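Local structure of alternansucrase (Leuconostoc mesenteroides, 6HVG) at residues Val1188-Val1193 with Arg1256-Val1261; Thr411-Tyr416 with Ala504-Val509; Phe704-Tyr709 with Ser727-Asn732. The protein belongs to glycosyl hydrolase family 70, combining a TIM-barrel-clan catalytic region that holds a calcium ion with choline-binding-type repeats. All coordinates share one frame; numbering follows the deposited sequence.

Contact 1: Val1188-Val1193 with Arg1256-Val1261; sequences VNLLYV and RGAYYV
Leu1190, Leu1191, Tyr1192 and Val1193 pack on Arg1256-Val1261 in a buried contact between an edge strand and a loop. Strand 1190-1197 is outermost in a six-stranded antiparallel sheet. The same sheet includes Asp581, a calcium ligand. The loop follows strand 1248-1252 of this sheet. Asn1189 and Leu1190 both face Ala1172, which makes a G1 beta bulge where the strand begins.

The loop does not extend the sheet. It is joined to the strand by side chains and one water. Arg1256 NH1 donates to Val1193 O at 2.9 Å. That oxygen lies in the guanidinium plane, at its edge. The nitrogen, in turn, sits 59° out of the carbonyl plane. NH2 of Arg1256 bonds Asn1195 OD1; together these bonds hold the group's rotation.

Tyr1192 starts off away from the loop, yet its ring turns back to it. With CG anti to the backbone N (chi1 -163°), CE1 comes to 3.5 Å from Gly1257 O. The hydroxyl bonds Glu520 OE2, which also accepts from the backbone N of Arg1256 and of Gly1257. One carboxylate oxygen thus links strand and loop.

The apolar packing runs along the strand. Leu1190 places CD1 3.6 Å from Ala1258 CB, and its CD2 reaches Tyr1259 OH at 3.7 Å. Leu1191 CB lies 3.9 Å from Val1261 CG1. Val1193 CG2 meets the edge of the Tyr1260 ring, 4.1 Å from CD2, and also touches Val1261 CG2. Water 1 donates to Leu1191 O and to Ala1258 O, at 2.6 Å each.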
loop_
_atom_site.group_PDB
_atom_site.type_symbol
_atom_site.label_atom_id
_atom_site.label_comp_id
_atom_site.label_asym_id
_atom_site.label_seq_id
_atom_site.Cartn_x
_atom_site.Cartn_y
_atom_site.Cartn_z
ATOM N N VAL A 1188 5.194 -15.678 15.756
ATOM C CA VAL A 1188 5.398 -14.936 16.980
ATOM C C VAL A 1188 6.710 -15.359 17.628
ATOM O O VAL A 1188 6.972 -16.551 17.790
ATOM C CB VAL A 1188 4.225 -15.159 17.934
ATOM C CG1 VAL A 1188 4.387 -14.348 19.210
ATOM C CG2 VAL A 1188 2.926 -14.776 17.246
ATOM N N ASN A 1189 7.534 -14.375 17.985
ATOM C CA ASN A 1189 8.831 -14.598 18.609
ATOM C C ASN A 1189 9.667 -15.696 17.959
ATOM O O ASN A 1189 10.294 -16.474 18.661
ATOM C CB ASN A 1189 8.653 -14.876 20.091
ATOM C CG ASN A 1189 8.026 -13.704 20.830
ATOM O OD1 ASN A 1189 8.514 -12.594 20.791
ATOM N ND2 ASN A 1189 6.963 -13.963 21.535
ATOM N N LEU A 1190 9.687 -15.739 16.625
ATOM C CA LEU A 1190 10.492 -16.723 15.869
ATOM C C LEU A 1190 11.836 -16.155 15.423
ATOM O O LEU A 1190 11.967 -14.956 15.197
ATOM C CB LEU A 1190 9.764 -17.203 14.609
ATOM C CG LEU A 1190 8.358 -17.773 14.799
ATOM C CD1 LEU A 1190 7.845 -18.293 13.467
ATOM C CD2 LEU A 1190 8.335 -18.873 15.834
ATOM N N LEU A 1191 12.828 -17.024 15.292
ATOM C CA LEU A 1191 14.135 -16.591 14.839
ATOM C C LEU A 1191 14.095 -16.457 13.324
ATOM O O LEU A 1191 13.513 -17.284 12.608
ATOM C CB LEU A 1191 15.260 -17.539 15.296
ATOM C CG LEU A 1191 15.486 -17.739 16.804
ATOM C CD1 LEU A 1191 16.919 -18.187 17.082
ATOM C CD2 LEU A 1191 15.180 -16.510 17.634
ATOM N N TYR A 1192 14.729 -15.391 12.849
ATOM C CA TYR A 1192 14.633 -14.982 11.454
ATOM C C TYR A 1192 15.960 -14.389 11.055
ATOM O O TYR A 1192 16.618 -13.753 11.876
ATOM C CB TYR A 1192 13.547 -13.922 11.314
ATOM C CG TYR A 1192 13.053 -13.688 9.919
ATOM C CD1 TYR A 1192 12.084 -14.494 9.373
ATOM C CD2 TYR A 1192 13.501 -12.622 9.179
ATOM C CE1 TYR A 1192 11.602 -14.272 8.097
ATOM C CE2 TYR A 1192 13.034 -12.390 7.909
ATOM C CZ TYR A 1192 12.082 -13.215 7.370
ATOM O OH TYR A 1192 11.620 -12.984 6.087
ATOM N N VAL A 1193 16.354 -14.627 9.807
ATOM C CA VAL A 1193 17.552 -14.025 9.249
ATOM C C VAL A 1193 17.120 -12.775 8.516
ATOM O O VAL A 1193 16.390 -12.848 7.547
ATOM C CB VAL A 1193 18.252 -14.959 8.256
ATOM C CG1 VAL A 1193 19.368 -14.233 7.533
ATOM C CG2 VAL A 1193 18.824 -16.156 8.982
ATOM N N ARG A 1256 11.642 -15.415 3.472
ATOM C CA ARG A 1256 12.605 -16.446 3.822
ATOM C C ARG A 1256 11.974 -17.625 4.570
ATOM O O ARG A 1256 12.473 -18.755 4.468
ATOM C CB ARG A 1256 13.744 -15.835 4.636
ATOM C CG ARG A 1256 14.741 -15.166 3.725
ATOM C CD ARG A 1256 15.774 -14.345 4.460
ATOM N NE ARG A 1256 16.691 -13.757 3.493
ATOM C CZ ARG A 1256 17.569 -12.797 3.756
ATOM N NH1 ARG A 1256 17.667 -12.286 4.968
ATOM N NH2 ARG A 1256 18.360 -12.343 2.797
ATOM N N GLY A 1257 10.911 -17.346 5.324
ATOM C CA GLY A 1257 10.136 -18.378 5.964
ATOM C C GLY A 1257 10.168 -18.275 7.476
ATOM O O GLY A 1257 11.103 -17.707 8.056
ATOM N N ALA A 1258 9.139 -18.827 8.113
ATOM C CA ALA A 1258 9.061 -18.824 9.560
ATOM C C ALA A 1258 10.151 -19.682 10.199
ATOM O O ALA A 1258 10.583 -19.411 11.325
ATOM C CB ALA A 1258 7.698 -19.314 10.003
ATOM N N TYR A 1259 10.589 -20.735 9.496
ATOM C CA TYR A 1259 11.592 -21.665 10.063
ATOM C C TYR A 1259 12.752 -21.918 9.112
ATOM O O TYR A 1259 13.178 -23.046 8.929
ATOM C CB TYR A 1259 10.919 -22.969 10.495
ATOM C CG TYR A 1259 9.854 -22.741 11.541
ATOM C CD1 TYR A 1259 10.211 -22.418 12.840
ATOM C CD2 TYR A 1259 8.489 -22.822 11.228
ATOM C CE1 TYR A 1259 9.252 -22.186 13.805
ATOM C CE2 TYR A 1259 7.515 -22.597 12.192
ATOM C CZ TYR A 1259 7.904 -22.279 13.479
ATOM O OH TYR A 1259 6.950 -22.040 14.452
ATOM N N TYR A 1260 13.253 -20.851 8.497
ATOM C CA TYR A 1260 14.488 -20.880 7.717
ATOM C C TYR A 1260 15.678 -21.033 8.669
ATOM O O TYR A 1260 16.702 -21.585 8.285
ATOM C CB TYR A 1260 14.594 -19.585 6.910
ATOM C CG TYR A 1260 15.811 -19.435 6.030
ATOM C CD1 TYR A 1260 15.982 -20.235 4.924
ATOM C CD2 TYR A 1260 16.765 -18.461 6.286
ATOM C CE1 TYR A 1260 17.073 -20.084 4.113
ATOM C CE2 TYR A 1260 17.871 -18.308 5.480
ATOM C CZ TYR A 1260 18.024 -19.119 4.402
ATOM O OH TYR A 1260 19.135 -18.972 3.592
ATOM N N VAL A 1261 15.530 -20.529 9.895
ATOM C CA VAL A 1261 16.479 -20.790 10.971
ATOM C C VAL A 1261 16.101 -22.135 11.581
ATOM O O VAL A 1261 14.992 -22.299 12.080
ATOM C CB VAL A 1261 16.424 -19.723 12.072
ATOM C CG1 VAL A 1261 17.441 -20.030 13.173
ATOM C CG2 VAL A 1261 16.679 -18.329 11.506
HETATM O O HOH W 1 12.382 -19.514 13.202
#

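Contact 2: Thr411-Tyr416 with Ala504-Val509; sequences TADTWY and AIDSFV
Ala412 and Asp413, in a type I beta turn from Thr411 to Thr414, rest against one side of helix 499-511. The closer packing is apolar. Ala412 CB lies 3.9 Å from Val509 CG1, with CG2 of the same valine only slightly farther. Ile505, one helical turn earlier, puts CG2 4.2 Å from Asp413 CA. Its CG1 approaches Trp415 NE1 more distantly, at 4.4 Å. The Trp415 ring also makes a cation-pi contact with Arg502.

The other side is looser and partly exposed. Here Asp413 and Asp506 cross with their carboxylate planes 63° apart, and Asp413 OD2 is 4.1 Å from Asp506 OD1. The two like charges probably disfavour each other. Asp413 is held by other partners: its carboxylate bonds the hydroxyl of Tyr1260.

The turn itself is braced from within. Thr414 N donates to Thr411 O, and Thr411 N donates to Thr414 OG1 in a nearly straight bond (170°). Asp413 holds CG between its backbone N and carbonyl carbon (chi1 58°). This turns the carboxylate back over the turn, where Thr411 OG1 donates to Asp413 OD1 at 2.6 Å, nearly along the C-O axis.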
loop_
_atom_site.group_PDB
_atom_site.type_symbol
_atom_site.label_atom_id
_atom_site.label_comp_id
_atom_site.label_asym_id
_atom_site.label_seq_id
_atom_site.Cartn_x
_atom_site.Cartn_y
_atom_site.Cartn_z
ATOM N N THR A 411 20.828 -22.518 8.750
ATOM C CA THR A 411 19.731 -22.208 7.855
ATOM C C THR A 411 19.463 -23.376 6.910
ATOM O O THR A 411 20.279 -24.247 6.773
ATOM C CB THR A 411 20.004 -20.885 7.046
ATOM O OG1 THR A 411 21.171 -21.006 6.224
ATOM C CG2 THR A 411 20.219 -19.703 7.981
ATOM N N ALA A 412 18.322 -23.363 6.244
ATOM C CA ALA A 412 17.956 -24.438 5.318
ATOM C C ALA A 412 19.013 -24.665 4.208
ATOM O O ALA A 412 19.267 -25.802 3.797
ATOM C CB ALA A 412 16.592 -24.150 4.694
ATOM N N ASP A 413 19.624 -23.579 3.742
ATOM C CA ASP A 413 20.604 -23.626 2.651
ATOM C C ASP A 413 22.042 -23.658 3.163
ATOM O O ASP A 413 22.999 -23.432 2.413
ATOM C CB ASP A 413 20.400 -22.428 1.717
ATOM C CG ASP A 413 20.513 -21.089 2.444
ATOM O OD1 ASP A 413 20.721 -21.069 3.670
ATOM O OD2 ASP A 413 20.394 -20.058 1.786
ATOM N N THR A 414 22.209 -23.934 4.459
ATOM C CA THR A 414 23.537 -24.171 5.063
ATOM C C THR A 414 24.236 -25.337 4.410
ATOM O O THR A 414 23.624 -26.377 4.154
ATOM C CB THR A 414 23.431 -24.493 6.574
ATOM O OG1 THR A 414 23.224 -23.294 7.313
ATOM C CG2 THR A 414 24.719 -25.132 7.100
ATOM N N TRP A 415 25.524 -25.142 4.144
ATOM C CA TRP A 415 26.431 -26.208 3.782
ATOM C C TRP A 415 27.385 -26.418 4.952
ATOM O O TRP A 415 27.698 -25.465 5.677
ATOM C CB TRP A 415 27.200 -25.834 2.512
ATOM C CG TRP A 415 26.378 -25.906 1.251
ATOM C CD1 TRP A 415 25.068 -25.540 1.097
ATOM C CD2 TRP A 415 26.820 -26.360 -0.033
ATOM N NE1 TRP A 415 24.669 -25.768 -0.183
ATOM C CE2 TRP A 415 25.727 -26.267 -0.901
ATOM C CE3 TRP A 415 28.028 -26.844 -0.529
ATOM C CZ2 TRP A 415 25.806 -26.640 -2.250
ATOM C CZ3 TRP A 415 28.108 -27.221 -1.876
ATOM C CH2 TRP A 415 27.008 -27.101 -2.714
ATOM N N TYR A 416 27.829 -27.666 5.135
ATOM C CA TYR A 416 28.747 -28.031 6.211
ATOM C C TYR A 416 29.899 -28.882 5.681
ATOM O O TYR A 416 29.877 -29.307 4.524
ATOM C CB TYR A 416 28.008 -28.746 7.356
ATOM C CG TYR A 416 27.677 -30.193 7.105
ATOM C CD1 TYR A 416 26.744 -30.559 6.159
ATOM C CD2 TYR A 416 28.309 -31.210 7.826
ATOM C CE1 TYR A 416 26.447 -31.891 5.925
ATOM C CE2 TYR A 416 28.007 -32.545 7.607
ATOM C CZ TYR A 416 27.076 -32.877 6.655
ATOM O OH TYR A 416 26.770 -34.201 6.428
ATOM N N ALA A 504 20.523 -25.912 -7.194
ATOM C CA ALA A 504 19.522 -26.954 -6.915
ATOM C C ALA A 504 18.986 -26.866 -5.476
ATOM O O ALA A 504 17.784 -26.930 -5.248
ATOM C CB ALA A 504 20.113 -28.323 -7.178
ATOM N N ILE A 505 19.880 -26.679 -4.514
ATOM C CA ILE A 505 19.465 -26.505 -3.127
ATOM C C ILE A 505 18.638 -25.242 -2.959
ATOM O O ILE A 505 17.534 -25.294 -2.424
ATOM C CB ILE A 505 20.674 -26.523 -2.155
ATOM C CG1 ILE A 505 21.337 -27.909 -2.163
ATOM C CG2 ILE A 505 20.258 -26.163 -0.738
ATOM C CD1 ILE A 505 20.430 -29.075 -1.810
ATOM N N ASP A 506 19.155 -24.124 -3.460
ATOM C CA ASP A 506 18.471 -22.827 -3.364
ATOM C C ASP A 506 17.041 -22.914 -3.889
ATOM O O ASP A 506 16.108 -22.430 -3.239
ATOM C CB ASP A 506 19.223 -21.746 -4.141
ATOM C CG ASP A 506 20.440 -21.214 -3.397
ATOM O OD1 ASP A 506 20.493 -21.300 -2.141
ATOM O OD2 ASP A 506 21.336 -20.672 -4.087
ATOM N N SER A 507 16.881 -23.544 -5.056
ATOM C CA SER A 507 15.574 -23.724 -5.678
ATOM C C SER A 507 14.646 -24.603 -4.864
ATOM O O SER A 507 13.457 -24.303 -4.735
ATOM C CB SER A 507 15.717 -24.312 -7.091
ATOM O OG SER A 507 16.214 -23.341 -7.978
ATOM N N PHE A 508 15.184 -25.712 -4.357
ATOM C CA PHE A 508 14.398 -26.630 -3.566
ATOM C C PHE A 508 13.903 -25.967 -2.288
ATOM O O PHE A 508 12.747 -26.160 -1.881
ATOM C CB PHE A 508 15.183 -27.878 -3.208
ATOM C CG PHE A 508 14.581 -28.622 -2.063
ATOM C CD1 PHE A 508 13.336 -29.211 -2.183
ATOM C CD2 PHE A 508 15.234 -28.669 -0.851
ATOM C CE1 PHE A 508 12.772 -29.865 -1.122
ATOM C CE2 PHE A 508 14.674 -29.309 0.214
ATOM C CZ PHE A 508 13.443 -29.915 0.074
ATOM N N VAL A 509 14.784 -25.189 -1.669
ATOM C CA VAL A 509 14.478 -24.532 -0.408
ATOM C C VAL A 509 13.290 -23.587 -0.530
ATOM O O VAL A 509 12.475 -23.516 0.379
ATOM C CB VAL A 509 15.710 -23.777 0.142
ATOM C CG1 VAL A 509 15.342 -22.853 1.287
ATOM C CG2 VAL A 509 16.766 -24.765 0.606
#

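Contact 3: Phe704-Tyr709 with Ser727-Asn732; sequences FLDTGY and SGTLVN
Asn732 lies over one face of the Tyr709 ring, and Asp706 reaches across to the backbone of Gly728 and Thr729. These two meetings carry the contact. Asn732 CB sits 3.6 Å from the centroid of the Tyr709 ring, in a CH-pi contact close to the ring normal. The amide is stacked on the ring, with the two planes 18° apart. Tyr709 holds CG anti to its backbone N (chi1 176°), which carries the ring under the asparagine.

Asp706 OD2 accepts from Thr729 N at 3.1 Å. The N-H comes from above the carboxylate, 72° out of its plane. Gly728 has no side chain, and its CA lies 3.4 Å from the same Asp706 OD2.

Two waters fill out the first shell. Water 3 donates to Asp706 OD2 at 2.6 Å and accepts from Asn732 ND2 at 3.0 Å. It therefore joins the two polar groups, and a weak bond to Thr729 O adds a third partner. Water 2 links Phe704 O with Thr729 OG1.

The next shell sets these groups in place. Arg724 forms a salt bridge with Asp706 OD1 and would favour a charged carboxylate. Asn732 OD1 takes the N-H of Ile734, two residues on, as in an Asx turn, which fixes the rotation of the amide. Thr682 OG1 bonds both Thr729 OG1 and Leu730 N. Tyr709 N donates to Asp706 O at the start of the short 3-10 turn 707-709. Phe704 packs on helix 681-692, and Leu705 on strand 862-866. Leu730 and Val731 touch strand 745-747. The contact is a loop folded back on itself between helix 681-692 and strand 735-736, where the parallel barrel sheet (745-747) meets the antiparallel sheet (862-866).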
loop_
_atom_site.group_PDB
_atom_site.type_symbol
_atom_site.label_atom_id
_atom_site.label_comp_id
_atom_site.label_asym_id
_atom_site.label_seq_id
_atom_site.Cartn_x
_atom_site.Cartn_y
_atom_site.Cartn_z
ATOM N N PHE A 704 -14.826 25.967 0.388
ATOM C CA PHE A 704 -13.575 26.658 0.699
ATOM C C PHE A 704 -13.731 27.679 1.828
ATOM O O PHE A 704 -12.769 27.941 2.560
ATOM C CB PHE A 704 -13.023 27.373 -0.526
ATOM C CG PHE A 704 -12.316 26.474 -1.500
ATOM C CD1 PHE A 704 -11.045 26.059 -1.264
ATOM C CD2 PHE A 704 -12.926 26.091 -2.675
ATOM C CE1 PHE A 704 -10.381 25.261 -2.182
ATOM C CE2 PHE A 704 -12.272 25.298 -3.601
ATOM C CZ PHE A 704 -10.999 24.874 -3.350
ATOM N N LEU A 705 -14.922 28.249 1.962
ATOM C CA LEU A 705 -15.165 29.302 2.940
ATOM C C LEU A 705 -15.142 28.802 4.386
ATOM O O LEU A 705 -14.653 29.522 5.261
ATOM C CB LEU A 705 -16.507 29.999 2.656
ATOM C CG LEU A 705 -16.692 30.649 1.278
ATOM C CD1 LEU A 705 -18.039 31.337 1.162
ATOM C CD2 LEU A 705 -15.595 31.660 0.990
ATOM N N ASP A 706 -15.686 27.601 4.633
ATOM C CA ASP A 706 -15.828 27.032 5.973
ATOM C C ASP A 706 -16.607 28.031 6.828
ATOM O O ASP A 706 -16.086 28.574 7.800
ATOM C CB ASP A 706 -14.446 26.690 6.549
ATOM C CG ASP A 706 -14.505 26.063 7.944
ATOM O OD1 ASP A 706 -15.464 25.324 8.236
ATOM O OD2 ASP A 706 -13.575 26.292 8.755
ATOM N N THR A 707 -17.850 28.308 6.431
ATOM C CA THR A 707 -18.667 29.315 7.120
ATOM C C THR A 707 -18.965 28.951 8.560
ATOM O O THR A 707 -19.160 29.822 9.405
ATOM C CB THR A 707 -19.980 29.595 6.370
ATOM O OG1 THR A 707 -20.677 28.366 6.147
ATOM C CG2 THR A 707 -19.692 30.228 5.016
ATOM N N GLY A 708 -18.970 27.653 8.844
ATOM C CA GLY A 708 -19.083 27.162 10.208
ATOM C C GLY A 708 -18.098 27.801 11.165
ATOM O O GLY A 708 -18.295 27.762 12.369
ATOM N N TYR A 709 -17.021 28.352 10.627
ATOM C CA TYR A 709 -16.051 29.076 11.417
ATOM C C TYR A 709 -16.769 30.108 12.269
ATOM O O TYR A 709 -16.499 30.221 13.456
ATOM C CB TYR A 709 -15.033 29.752 10.497
ATOM C CG TYR A 709 -14.026 30.626 11.221
ATOM C CD1 TYR A 709 -12.971 30.060 11.910
ATOM C CD2 TYR A 709 -14.132 32.017 11.218
ATOM C CE1 TYR A 709 -12.047 30.848 12.574
ATOM C CE2 TYR A 709 -13.223 32.807 11.895
ATOM C CZ TYR A 709 -12.183 32.220 12.571
ATOM O OH TYR A 709 -11.279 32.996 13.256
ATOM N N SER A 727 -12.794 21.038 13.714
ATOM C CA SER A 727 -13.060 20.852 12.291
ATOM C C SER A 727 -12.771 22.105 11.438
ATOM O O SER A 727 -12.387 23.183 11.925
ATOM C CB SER A 727 -14.520 20.399 12.122
ATOM O OG SER A 727 -15.367 21.033 13.067
ATOM N N GLY A 728 -12.912 21.912 10.136
ATOM C CA GLY A 728 -12.832 23.015 9.187
ATOM C C GLY A 728 -11.411 23.296 8.745
ATOM O O GLY A 728 -10.460 22.600 9.115
ATOM N N THR A 729 -11.271 24.375 7.991
ATOM C CA THR A 729 -10.035 24.663 7.299
ATOM C C THR A 729 -9.168 25.361 8.336
ATOM O O THR A 729 -9.683 26.012 9.257
ATOM C CB THR A 729 -10.267 25.530 6.042
ATOM O OG1 THR A 729 -9.162 25.377 5.158
ATOM C CG2 THR A 729 -10.425 27.032 6.395
ATOM N N LEU A 730 -7.859 25.222 8.185
ATOM C CA LEU A 730 -6.894 25.710 9.184
ATOM C C LEU A 730 -6.892 27.220 9.365
ATOM O O LEU A 730 -6.717 27.716 10.481
ATOM C CB LEU A 730 -5.511 25.262 8.770
ATOM C CG LEU A 730 -4.340 25.754 9.605
ATOM C CD1 LEU A 730 -4.409 25.173 11.002
ATOM C CD2 LEU A 730 -3.014 25.397 8.944
ATOM N N VAL A 731 -7.089 27.951 8.257
ATOM C CA VAL A 731 -7.095 29.414 8.272
ATOM C C VAL A 731 -8.358 29.927 7.591
ATOM O O VAL A 731 -8.561 29.688 6.395
ATOM C CB VAL A 731 -5.857 29.971 7.545
ATOM C CG1 VAL A 731 -5.910 31.497 7.431
ATOM C CG2 VAL A 731 -4.582 29.543 8.240
ATOM N N ASN A 732 -9.198 30.647 8.325
ATOM C CA ASN A 732 -10.370 31.232 7.689
ATOM C C ASN A 732 -9.969 32.435 6.846
ATOM O O ASN A 732 -9.158 33.267 7.264
ATOM C CB ASN A 732 -11.460 31.637 8.680
ATOM C CG ASN A 732 -12.832 31.744 8.004
ATOM O OD1 ASN A 732 -13.224 32.809 7.514
ATOM N ND2 ASN A 732 -13.539 30.641 7.935
HETATM O O HOH W 2 -10.145 26.376 2.440
HETATM O O HOH W 3 -12.112 28.396 9.299
#

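From the N terminus, contact 2 comes first. It closes a loop of 87 residues that includes helices 447-462 and 474-495. Contact 3 follows and closes only 17 residues, all within one connection after helix 681-692. Contact 1 is last and spans 62 residues, from an edge strand to the loop after strand 1248-1252. The three are in series; none nests in or crosses another. In space contacts 1 and 2 are neighbours, with centres 15 Å apart. Tyr1260 of contact 1 touches Thr411, Ala412 and Asp413 of contact 2, so the loop after strand 1248-1252 meets the 411-414 turn, which itself rests on helix 499-511. Contact 3 lies across the chain's centre, about 51 Å from contact 1 between centres.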